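Local coordinates for protein L-serine ammonia-lyase (Rhizomucor miehei CAU432, PDB 5C3U) that belongs to the pyridoxal-phosphate-dependent enzymes and holds pyridoxal-5'-phosphate in a pocket of its two-sheet alpha/beta fold, at residues R54-Q62 with N140-D148. Numbering follows the deposited sequence.
Sequences RGIGAFCYQ and NGIYVPSSD. With PLP (pyridoxal-5'-phosphate), chain B.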
loop_
_atom_site.group_PDB
_atom_site.type_symbol
_atom_site.label_atom_id
_atom_site.label_comp_id
_atom_site.label_asym_id
_atom_site.label_seq_id
_atom_site.Cartn_x
_atom_site.Cartn_y
_atom_site.Cartn_z
ATOM N N ARG A 54 0.825 -9.407 -0.485
ATOM C CA ARG A 54 -0.108 -10.064 0.454
ATOM C C ARG A 54 -1.509 -10.151 -0.150
ATOM O O ARG A 54 -2.050 -11.257 -0.338
ATOM C CB ARG A 54 -0.183 -9.329 1.806
ATOM C CG ARG A 54 1.133 -9.316 2.574
ATOM C CD ARG A 54 0.974 -8.620 3.913
ATOM N NE ARG A 54 2.259 -8.533 4.596
ATOM C CZ ARG A 54 2.722 -9.435 5.455
ATOM N NH1 ARG A 54 3.916 -9.238 6.002
ATOM N NH2 ARG A 54 2.002 -10.518 5.779
ATOM N N GLY A 55 -2.116 -8.988 -0.410
ATOM C CA GLY A 55 -3.483 -8.937 -0.937
ATOM C C GLY A 55 -3.602 -9.572 -2.302
ATOM O O GLY A 55 -4.484 -10.421 -2.542
ATOM N N ILE A 56 -2.715 -9.149 -3.217
ATOM C CA ILE A 56 -2.786 -9.595 -4.613
ATOM C C ILE A 56 -2.410 -11.068 -4.719
ATOM O O ILE A 56 -3.050 -11.818 -5.465
ATOM C CB ILE A 56 -1.960 -8.693 -5.560
ATOM C CG1 ILE A 56 -2.413 -7.232 -5.424
ATOM C CG2 ILE A 56 -2.013 -9.196 -7.006
ATOM C CD1 ILE A 56 -3.887 -7.006 -5.708
ATOM N N GLY A 57 -1.415 -11.488 -3.933
ATOM C CA GLY A 57 -1.037 -12.903 -3.797
ATOM C C GLY A 57 -2.213 -13.789 -3.429
ATOM O O GLY A 57 -2.410 -14.838 -4.030
ATOM N N ALA A 58 -3.019 -13.343 -2.460
ATOM C CA ALA A 58 -4.169 -14.115 -2.013
ATOM C C ALA A 58 -5.228 -14.242 -3.102
ATOM O O ALA A 58 -5.821 -15.319 -3.276
ATOM C CB ALA A 58 -4.778 -13.466 -0.781
ATOM N N PHE A 59 -5.506 -13.124 -3.792
ATOM C CA PHE A 59 -6.480 -13.098 -4.877
ATOM C C PHE A 59 -6.036 -14.046 -5.999
ATOM O O PHE A 59 -6.833 -14.893 -6.464
ATOM C CB PHE A 59 -6.635 -11.670 -5.401
ATOM C CG PHE A 59 -7.623 -11.534 -6.530
ATOM C CD1 PHE A 59 -8.935 -11.136 -6.283
ATOM C CD2 PHE A 59 -7.234 -11.771 -7.834
ATOM C CE1 PHE A 59 -9.838 -10.990 -7.345
ATOM C CE2 PHE A 59 -8.130 -11.646 -8.896
ATOM C CZ PHE A 59 -9.436 -11.249 -8.637
ATOM N N CYS A 60 -4.782 -13.903 -6.420
ATOM C CA CYS A 60 -4.271 -14.707 -7.540
ATOM C C CYS A 60 -4.231 -16.205 -7.243
ATOM O O CYS A 60 -4.629 -17.033 -8.093
ATOM C CB CYS A 60 -2.913 -14.212 -7.985
ATOM S SG CYS A 60 -2.999 -12.608 -8.799
ATOM N N TYR A 61 -3.773 -16.542 -6.031
ATOM C CA TYR A 61 -3.709 -17.930 -5.558
ATOM C C TYR A 61 -5.089 -18.579 -5.584
ATOM O O TYR A 61 -5.260 -19.664 -6.141
ATOM C CB TYR A 61 -3.085 -18.000 -4.153
ATOM C CG TYR A 61 -2.738 -19.415 -3.724
ATOM C CD1 TYR A 61 -3.656 -20.203 -3.026
ATOM C CD2 TYR A 61 -1.523 -19.982 -4.091
ATOM C CE1 TYR A 61 -3.350 -21.513 -2.680
ATOM C CE2 TYR A 61 -1.199 -21.282 -3.738
ATOM C CZ TYR A 61 -2.107 -22.041 -3.032
ATOM O OH TYR A 61 -1.753 -23.329 -2.682
ATOM N N GLN A 62 -6.082 -17.896 -5.009
ATOM C CA GLN A 62 -7.443 -18.375 -4.988
ATOM C C GLN A 62 -8.054 -18.479 -6.385
ATOM O O GLN A 62 -8.796 -19.440 -6.673
ATOM C CB GLN A 62 -8.316 -17.514 -4.056
ATOM C CG GLN A 62 -9.702 -18.106 -3.784
ATOM C CD GLN A 62 -9.651 -19.563 -3.330
ATOM O OE1 GLN A 62 -8.998 -19.898 -2.348
ATOM N NE2 GLN A 62 -10.353 -20.429 -4.039
ATOM N N ASN A 140 -12.112 -16.229 -20.449
ATOM C CA ASN A 140 -11.419 -16.906 -19.344
ATOM C C ASN A 140 -10.371 -15.990 -18.707
ATOM O O ASN A 140 -9.383 -16.449 -18.111
ATOM C CB ASN A 140 -10.784 -18.220 -19.818
ATOM C CG ASN A 140 -10.703 -19.274 -18.714
ATOM O OD1 ASN A 140 -11.507 -19.289 -17.783
ATOM N ND2 ASN A 140 -9.729 -20.169 -18.823
ATOM N N GLY A 141 -10.575 -14.687 -18.861
ATOM C CA GLY A 141 -9.680 -13.714 -18.242
ATOM C C GLY A 141 -10.250 -13.264 -16.920
ATOM O O GLY A 141 -11.458 -13.282 -16.720
ATOM N N ILE A 142 -9.381 -12.850 -16.004
ATOM C CA ILE A 142 -9.838 -12.367 -14.715
ATOM C C ILE A 142 -9.106 -11.058 -14.443
ATOM O O ILE A 142 -7.875 -11.027 -14.449
ATOM C CB ILE A 142 -9.588 -13.401 -13.582
ATOM C CG1 ILE A 142 -9.793 -12.799 -12.206
ATOM C CG2 ILE A 142 -8.197 -13.975 -13.666
ATOM C CD1 ILE A 142 -11.245 -12.510 -11.886
ATOM N N TYR A 143 -9.880 -9.994 -14.254
ATOM C CA TYR A 143 -9.308 -8.704 -13.899
ATOM C C TYR A 143 -8.891 -8.697 -12.424
ATOM O O TYR A 143 -9.634 -9.152 -11.551
ATOM C CB TYR A 143 -10.249 -7.518 -14.192
ATOM C CG TYR A 143 -9.447 -6.255 -14.139
ATOM C CD1 TYR A 143 -8.626 -5.907 -15.216
ATOM C CD2 TYR A 143 -9.372 -5.490 -12.962
ATOM C CE1 TYR A 143 -7.818 -4.794 -15.174
ATOM C CE2 TYR A 143 -8.559 -4.351 -12.910
ATOM C CZ TYR A 143 -7.775 -4.030 -14.020
ATOM O OH TYR A 143 -6.934 -2.933 -14.011
ATOM N N VAL A 144 -7.687 -8.188 -12.155
ATOM C CA VAL A 144 -7.168 -8.125 -10.787
ATOM C C VAL A 144 -7.239 -6.693 -10.286
ATOM O O VAL A 144 -6.488 -5.826 -10.746
ATOM C CB VAL A 144 -5.713 -8.627 -10.689
ATOM C CG1 VAL A 144 -5.267 -8.651 -9.225
ATOM C CG2 VAL A 144 -5.598 -10.022 -11.272
ATOM N N PRO A 145 -8.180 -6.413 -9.373
ATOM C CA PRO A 145 -8.240 -5.036 -8.897
ATOM C C PRO A 145 -7.101 -4.755 -7.902
ATOM O O PRO A 145 -6.456 -5.686 -7.444
ATOM C CB PRO A 145 -9.606 -4.963 -8.210
ATOM C CG PRO A 145 -9.937 -6.369 -7.830
ATOM C CD PRO A 145 -9.047 -7.325 -8.609
ATOM N N SER A 146 -6.854 -3.490 -7.576
ATOM C CA SER A 146 -5.758 -3.184 -6.661
ATOM C C SER A 146 -6.185 -3.307 -5.188
ATOM O O SER A 146 -5.352 -3.573 -4.327
ATOM C CB SER A 146 -5.222 -1.773 -6.949
ATOM O OG SER A 146 -6.232 -0.810 -6.652
ATOM N N SER A 147 -7.471 -3.081 -4.893
ATOM C CA SER A 147 -7.890 -2.815 -3.513
ATOM C C SER A 147 -9.237 -3.416 -3.104
ATOM O O SER A 147 -9.352 -3.966 -2.015
ATOM C CB SER A 147 -7.963 -1.284 -3.269
ATOM O OG SER A 147 -6.824 -0.613 -3.788
ATOM N N ASP A 148 -10.238 -3.329 -3.977
ATOM C CA ASP A 148 -11.631 -3.539 -3.555
ATOM C C ASP A 148 -12.113 -4.966 -3.829
ATOM O O ASP A 148 -12.902 -5.200 -4.752
ATOM C CB ASP A 148 -12.541 -2.513 -4.237
ATOM C CG ASP A 148 -13.895 -2.383 -3.564
ATOM O OD1 ASP A 148 -14.082 -2.911 -2.448
ATOM O OD2 ASP A 148 -14.787 -1.730 -4.148
HETATM N N1 PLP B . 1.498 1.894 -0.460
HETATM C C2 PLP B . 1.930 1.190 -1.521
HETATM C C2A PLP B . 3.368 1.236 -1.979
HETATM C C3 PLP B . 0.974 0.365 -2.262
HETATM O O3 PLP B . 1.385 -0.368 -3.344
HETATM C C4 PLP B . -0.419 0.339 -1.765
HETATM C C4A PLP B . -1.415 -0.499 -2.450
HETATM C C5 PLP B . -0.786 1.160 -0.582
HETATM C C6 PLP B . 0.233 1.905 0.019
HETATM C C5A PLP B . -2.208 1.193 -0.018
HETATM O O4P PLP B . -3.113 0.810 -1.046
HETATM P P PLP B . -4.700 0.509 -0.919
HETATM O O1P PLP B . -4.873 -0.920 -0.538
HETATM O O2P PLP B . -5.322 1.514 0.067
HETATM O O3P PLP B . -5.089 0.815 -2.322
#
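Phe59 of helix 52-67 lays its ring against the chain that runs from Ile142 to Pro145, at and just beyond strand 141-143. The CB points toward that chain, and with CG anti to the backbone N (chi1 180°) the ring is carried out to lie against it. Past CG, Phe59 CD2 meets Val144 CG1 at 3.9 Å and Phe59 CE2 meets Val144 CG2 at 3.8 Å, so both valine methyls are used. At the far end, Ile142 CG1 sits at the edge of the ring, near its plane, against Phe59 CE2 and CZ, while Phe59 CZ lies 3.6 Å from Tyr143 O, which approaches obliquely. One face is covered by Pro145: its CD sits 4.2 Å from the centroid of the Phe59 ring and 24° off the normal, a CH-pi contact displaced toward the CZ-CE1 rim. His149 adds an edge-to-face partner for the same ring.

One helical turn earlier, Ile56 divides its branches. Ile56 CG2 touches Val144 CG1 at 4.0 Å, whereas Ile56 CD1 reaches Pro145 O at 3.4 Å. That carbonyl oxygen is buried here and has no polar partner in the model. Phe73 of strand 72-75 and Val85 of helix 79-92 also pack on Val144, placing the contact where helix 52-67 covers the edge strand of the four-stranded parallel sheet.

Two residues beyond Pro145, Ser147 OG donates to PLP O3P (2.7 Å) and accepts from Ser146 OG. PLP is also hydrogen-bonded by the backbone amides of Gly180, Gly181 and Gly182. Mainly apolar van der Waals contact thus joins helix and chain, with two carbonyl oxygens met by carbon and the Cys60 sulfur at the margin; the Ser147 hydroxyl meets the cofactor outside that interface.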